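Local coordinates for hypothetical protein Rv2991 (Mycobacterium tuberculosis, PDB 1RFE), which is of unknown function but probably binds coenzyme F420 in a split beta-barrel fold related to FMN-binding oxidases, possibly acting as an oxidoreductase, at residues A[57-60]-A[61-65]; A[77-80]-A[81-84]. All coordinates share one frame; numbering follows the deposited sequence.

Interaction 1. Residues A[57-60]-A[61-65]; sequences KSQK and AVNLR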
ATOM      1  N   LYS A  57      18.522   4.726   4.707  1.00 30.86           N
ATOM      2  CA  LYS A  57      19.097   5.691   3.729  1.00 31.08           C
ATOM      3  C   LYS A  57      18.615   5.505   2.294  1.00 29.22           C
ATOM      4  O   LYS A  57      19.217   6.000   1.374  1.00 28.38           O
ATOM      5  CB  LYS A  57      20.627   5.645   3.779  1.00 31.94           C
ATOM      6  CG  LYS A  57      21.235   6.708   4.795  1.00 35.98           C
ATOM      7  CD  LYS A  57      22.058   6.031   5.914  1.00 40.34           C
ATOM      8  CE  LYS A  57      23.497   6.595   6.090  1.00 41.90           C
ATOM      9  NZ  LYS A  57      24.181   5.783   7.132  1.00 42.70           N
ATOM     10  N   SER A  58      17.501   4.813   2.090  1.00 28.40           N
ATOM     11  CA  SER A  58      16.958   4.645   0.748  1.00 27.65           C
ATOM     12  C   SER A  58      16.401   5.968   0.215  1.00 28.82           C
ATOM     13  O   SER A  58      15.984   6.850   0.996  1.00 28.89           O
ATOM     14  CB  SER A  58      15.789   3.640   0.771  1.00 28.02           C
ATOM     15  OG  SER A  58      14.700   4.156   1.538  1.00 24.19           O
ATOM     16  N   GLN A  59      16.291   6.078  -1.105  1.00 28.53           N
ATOM     17  CA  GLN A  59      15.747   7.294  -1.676  1.00 29.97           C
ATOM     18  C   GLN A  59      14.386   7.684  -1.067  1.00 29.14           C
ATOM     19  O   GLN A  59      14.113   8.882  -0.866  1.00 29.16           O
ATOM     20  CB  GLN A  59      15.617   7.216  -3.197  1.00 30.00           C
ATOM     21  CG  GLN A  59      15.334   8.565  -3.855  1.00 33.82           C
ATOM     22  CD  GLN A  59      16.430   9.603  -3.583  1.00 36.64           C
ATOM     23  OE1 GLN A  59      16.162  10.711  -3.046  1.00 41.18           O
ATOM     24  NE2 GLN A  59      17.663   9.253  -3.942  1.00 39.75           N
ATOM     25  N   LYS A  60      13.542   6.698  -0.806  1.00 29.39           N
ATOM     26  CA  LYS A  60      12.211   6.989  -0.367  1.00 30.28           C
ATOM     27  C   LYS A  60      12.206   7.564   1.055  1.00 30.23           C
ATOM     28  O   LYS A  60      11.471   8.534   1.330  1.00 29.08           O
ATOM     29  CB  LYS A  60      11.191   5.850  -0.703  1.00 31.43           C
ATOM     30  CG  LYS A  60      11.071   4.577   0.148  1.00 31.45           C
ATOM     31  CD  LYS A  60      10.869   3.304  -0.743  1.00 35.77           C
ATOM     32  CE  LYS A  60      12.235   2.681  -1.308  1.00 36.39           C
ATOM     33  NZ  LYS A  60      13.225   3.642  -2.127  1.00 33.13           N
ATOM     34  N   ALA A  61      13.093   7.047   1.908  1.00 29.97           N
ATOM     35  CA  ALA A  61      13.237   7.554   3.272  1.00 30.62           C
ATOM     36  C   ALA A  61      13.807   8.981   3.288  1.00 29.59           C
ATOM     37  O   ALA A  61      13.368   9.801   4.066  1.00 30.66           O
ATOM     38  CB  ALA A  61      14.101   6.648   4.079  1.00 30.66           C
ATOM     39  N   VAL A  62      14.757   9.246   2.411  1.00 29.33           N
ATOM     40  CA  VAL A  62      15.325  10.585   2.219  1.00 29.33           C
ATOM     41  C   VAL A  62      14.294  11.573   1.666  1.00 27.45           C
ATOM     42  O   VAL A  62      14.112  12.648   2.225  1.00 26.89           O
ATOM     43  CB  VAL A  62      16.629  10.539   1.341  1.00 29.72           C
ATOM     44  CG1 VAL A  62      16.969  11.935   0.734  1.00 31.94           C
ATOM     45  CG2 VAL A  62      17.791  10.022   2.167  1.00 29.55           C
ATOM     46  N   ASN A  63      13.514  11.157   0.671  1.00 27.06           N
ATOM     47  CA  ASN A  63      12.424  12.007   0.185  1.00 26.25           C
ATOM     48  C   ASN A  63      11.462  12.316   1.309  1.00 26.62           C
ATOM     49  O   ASN A  63      10.972  13.453   1.492  1.00 25.14           O
ATOM     50  CB  ASN A  63      11.627  11.359  -0.953  1.00 25.37           C
ATOM     51  CG  ASN A  63      12.400  11.198  -2.238  1.00 23.67           C
ATOM     52  OD1 ASN A  63      11.938  10.439  -3.127  1.00 26.81           O
ATOM     53  ND2 ASN A  63      13.592  11.844  -2.370  1.00 16.07           N
ATOM     54  N   LEU A  64      11.193  11.304   2.110  1.00 27.02           N
ATOM     55  CA  LEU A  64      10.118  11.450   3.055  1.00 28.05           C
ATOM     56  C   LEU A  64      10.427  12.317   4.295  1.00 28.18           C
ATOM     57  O   LEU A  64       9.528  12.845   4.904  1.00 27.32           O
ATOM     58  CB  LEU A  64       9.620  10.095   3.507  1.00 27.52           C
ATOM     59  CG  LEU A  64       8.719   9.397   2.497  1.00 29.86           C
ATOM     60  CD1 LEU A  64       8.413   7.975   3.000  1.00 30.77           C
ATOM     61  CD2 LEU A  64       7.468  10.142   2.217  1.00 27.80           C
ATOM     62  N   ARG A  65      11.677  12.412   4.667  1.00 29.72           N
ATOM     63  CA  ARG A  65      12.080  13.221   5.811  1.00 31.56           C
ATOM     64  C   ARG A  65      12.064  14.669   5.379  1.00 31.80           C
ATOM     65  O   ARG A  65      11.727  15.552   6.181  1.00 32.69           O
ATOM     66  CB  ARG A  65      13.491  12.831   6.293  1.00 32.63           C
ATOM     67  CG  ARG A  65      13.540  11.535   7.150  1.00 34.98           C
ATOM     68  CD  ARG A  65      14.933  11.158   7.682  1.00 38.36           C
ATOM     69  NE  ARG A  65      15.042   9.716   7.945  1.00 39.60           N
ATOM     70  CZ  ARG A  65      15.738   8.803   7.216  1.00 39.90           C
ATOM     71  NH1 ARG A  65      16.446   9.124   6.137  1.00 35.14           N
ATOM     72  NH2 ARG A  65      15.707   7.518   7.607  1.00 39.62           N
TER
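Q59 and N63, one helical turn apart, meet through their side-chain amides on the first turn of helix 59-66. Followed outward, Q59 starts with a CB directed away from the following turn; CG then leaves anti to the backbone N (chi1 -168°), and a bend at chi2 brings the chain back, so that CG passes 3.9 Å from OD1 of N63. CD lies 3.8 Å from ND2 of N63, and at the tip OE1 takes a weak hydrogen bond of 2.9 Å from that ND2, the two amide planes being turned 42° against each other. OE1 also comes near the CG1 methyl of V62. The backbone makes the same i to i+4 connection, O of Q59 accepting from N63 N at 2.8 Å.

At the start of the helix, S58 is the N-cap. With OG lodged between its own backbone N and carbonyl carbon (chi1 65°), the hydroxyl faces A61 N and accepts a weak capping bond of 3.3 Å; T54 is its stronger partner, in the preceding strand 49-55. The S58 carbonyl in turn receives V62 N at 3.0 Å. Farther along, O of K60 accepts from L64 N at 2.9 Å and also has CG of L64 close by.

N63 OD1 is satisfied by H37 and T29 of the sheet, so the asparagine presents its acceptor to the strands and its amide N-H to the exposed Q59. The implication is that bonds to the sheet probably do more than the weak Q59 link to fix the rotation of the N63 amide.

Interaction 2. Residues A[77-80]-A[81-84]; sequences GDTY and DTLR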
ATOM      1  N   GLY A  77      -8.134  -6.082 -11.243  1.00 24.90           N
ATOM      2  CA  GLY A  77      -9.192  -6.239 -12.236  1.00 27.47           C
ATOM      3  C   GLY A  77      -8.625  -6.163 -13.647  1.00 28.37           C
ATOM      4  O   GLY A  77      -7.844  -5.273 -13.953  1.00 28.46           O
ATOM      5  N   ASP A  78      -9.054  -7.088 -14.509  1.00 30.11           N
ATOM      6  CA  ASP A  78      -8.533  -7.224 -15.884  1.00 31.12           C
ATOM      7  C   ASP A  78      -9.489  -6.677 -16.976  1.00 30.49           C
ATOM      8  O   ASP A  78      -9.084  -6.516 -18.129  1.00 30.03           O
ATOM      9  CB  ASP A  78      -8.198  -8.701 -16.198  1.00 31.99           C
ATOM     10  CG  ASP A  78      -7.241  -9.318 -15.201  1.00 39.11           C
ATOM     11  OD1 ASP A  78      -6.165  -8.683 -14.962  1.00 43.89           O
ATOM     12  OD2 ASP A  78      -7.486 -10.423 -14.604  1.00 44.53           O
ATOM     13  N   THR A  79     -10.741  -6.395 -16.618  1.00 29.50           N
ATOM     14  CA  THR A  79     -11.701  -5.863 -17.575  1.00 29.06           C
ATOM     15  C   THR A  79     -12.312  -4.619 -17.058  1.00 29.05           C
ATOM     16  O   THR A  79     -12.275  -4.336 -15.840  1.00 28.60           O
ATOM     17  CB  THR A  79     -12.813  -6.877 -17.882  1.00 28.74           C
ATOM     18  OG1 THR A  79     -13.533  -7.206 -16.691  1.00 30.19           O
ATOM     19  CG2 THR A  79     -12.225  -8.205 -18.329  1.00 29.28           C
ATOM     20  N   TYR A  80     -12.896  -3.852 -17.967  1.00 28.80           N
ATOM     21  CA  TYR A  80     -13.488  -2.600 -17.558  1.00 28.86           C
ATOM     22  C   TYR A  80     -14.501  -2.834 -16.466  1.00 27.60           C
ATOM     23  O   TYR A  80     -14.585  -2.054 -15.524  1.00 28.57           O
ATOM     24  CB  TYR A  80     -14.108  -1.829 -18.733  1.00 29.24           C
ATOM     25  CG  TYR A  80     -14.786  -0.561 -18.275  1.00 31.20           C
ATOM     26  CD1 TYR A  80     -14.048   0.611 -18.037  1.00 35.30           C
ATOM     27  CD2 TYR A  80     -16.143  -0.537 -18.044  1.00 33.10           C
ATOM     28  CE1 TYR A  80     -14.671   1.790 -17.598  1.00 36.05           C
ATOM     29  CE2 TYR A  80     -16.788   0.633 -17.605  1.00 36.52           C
ATOM     30  CZ  TYR A  80     -16.049   1.791 -17.384  1.00 37.00           C
ATOM     31  OH  TYR A  80     -16.702   2.920 -16.929  1.00 37.85           O
ATOM     32  N   ASP A  81     -15.261  -3.917 -16.556  1.00 27.63           N
ATOM     33  CA  ASP A  81     -16.356  -4.123 -15.624  1.00 26.96           C
ATOM     34  C   ASP A  81     -15.862  -4.584 -14.249  1.00 26.65           C
ATOM     35  O   ASP A  81     -16.611  -4.523 -13.314  1.00 27.72           O
ATOM     36  CB  ASP A  81     -17.420  -5.103 -16.163  1.00 26.75           C
ATOM     37  CG  ASP A  81     -16.924  -6.542 -16.264  1.00 29.36           C
ATOM     38  OD1 ASP A  81     -16.018  -6.860 -17.085  1.00 32.30           O
ATOM     39  OD2 ASP A  81     -17.412  -7.449 -15.578  1.00 33.27           O
ATOM     40  N   THR A  82     -14.637  -5.082 -14.153  1.00 27.21           N
ATOM     41  CA  THR A  82     -14.059  -5.544 -12.877  1.00 26.27           C
ATOM     42  C   THR A  82     -12.961  -4.639 -12.282  1.00 26.43           C
ATOM     43  O   THR A  82     -12.351  -5.012 -11.236  1.00 24.71           O
ATOM     44  CB  THR A  82     -13.475  -6.983 -13.011  1.00 27.13           C
ATOM     45  OG1 THR A  82     -12.537  -7.067 -14.100  1.00 27.23           O
ATOM     46  CG2 THR A  82     -14.568  -8.033 -13.327  1.00 26.87           C
ATOM     47  N   LEU A  83     -12.692  -3.472 -12.888  1.00 26.39           N
ATOM     48  CA  LEU A  83     -11.651  -2.596 -12.338  1.00 27.22           C
ATOM     49  C   LEU A  83     -12.063  -2.208 -10.937  1.00 26.75           C
ATOM     50  O   LEU A  83     -13.202  -1.836 -10.706  1.00 26.71           O
ATOM     51  CB  LEU A  83     -11.400  -1.296 -13.133  1.00 27.60           C
ATOM     52  CG  LEU A  83     -11.225  -1.410 -14.630  1.00 30.35           C
ATOM     53  CD1 LEU A  83     -11.249  -0.020 -15.320  1.00 32.37           C
ATOM     54  CD2 LEU A  83      -9.967  -2.231 -15.003  1.00 30.79           C
ATOM     55  N   ARG A  84     -11.135  -2.364 -10.002  1.00 26.57           N
ATOM     56  CA  ARG A  84     -11.327  -1.872  -8.670  1.00 26.18           C
ATOM     57  C   ARG A  84     -10.010  -1.416  -8.042  1.00 26.11           C
ATOM     58  O   ARG A  84      -8.904  -1.855  -8.436  1.00 25.44           O
ATOM     59  CB  ARG A  84     -12.026  -2.859  -7.791  1.00 27.15           C
ATOM     60  CG  ARG A  84     -11.613  -4.275  -7.838  1.00 31.02           C
ATOM     61  CD  ARG A  84     -11.953  -4.994  -6.488  1.00 35.48           C
ATOM     62  NE  ARG A  84     -11.182  -6.204  -6.306  1.00 40.50           N
ATOM     63  CZ  ARG A  84     -11.533  -7.237  -5.565  1.00 45.72           C
ATOM     64  NH1 ARG A  84     -12.705  -7.275  -4.912  1.00 47.44           N
ATOM     65  NH2 ARG A  84     -10.692  -8.266  -5.490  1.00 47.62           N
TER
HETATM   66  O   HOH W   1     -10.541  -9.286 -13.799  1.00 32.83           O
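The hydroxyl OG1 of T79 lies between two side chains that follow it: it donates to OD1 of D81 across a short 2.5 Å, and OG1 of T82 stands 2.8 Å from it. T79 and D81 run side by side, yet the hydroxyl meets OD1 from above the carboxylate plane, 50° out of it. T82 OG1 also has O of T79 at 3.2 Å. A water joins this group to the loop backbone, accepting from D78 N at 2.7 Å and bonding T82 OG1. Both threonine hydroxyls sit between their own backbone N and carbonyl carbon (chi1 61° and 54°), which turns them inward to one another. T82 N also bonds O of T79 at 3.0 Å, from above the carbonyl plane. On the apolar side, Y80 and L83 cross at about a right angle, their CD1 atoms 4.0 Å apart.

G77, at backbone angles that call for glycine, carries its CA to 3.5 Å from O of T82 in a CA-H...O contact. The whole turn joins antiparallel strands 69-76 and 84-95; from the C-terminal region H146 ND1 bonds O of Y80 and its ring meets the Y80 ring edge-to-face, H153 ND1 bonds OD2 of D81, and M154 N adds a weak bond to OD1 of D81.

How the interactions relate
Short-range bonding by hydroxyls serves two settings: S58 occupies the N-cap position of helix 59-66 in interaction 1, while T79 bonds D81 within a strand-to-strand turn in interaction 2. Their centres are 33 Å apart and their nearest atoms about 22 Å, on opposite sides of the chain's centre, so neither touches the other. The sheet relates them: helix 59-66 leads into strand 69-76, whose far end opens the 77-84 turn, and strand 84-95 then runs back to lay A92 and I94 against L64 of interaction 1. Neither contact includes a cofactor, and neither can be assigned to the probable F420 site on its geometry.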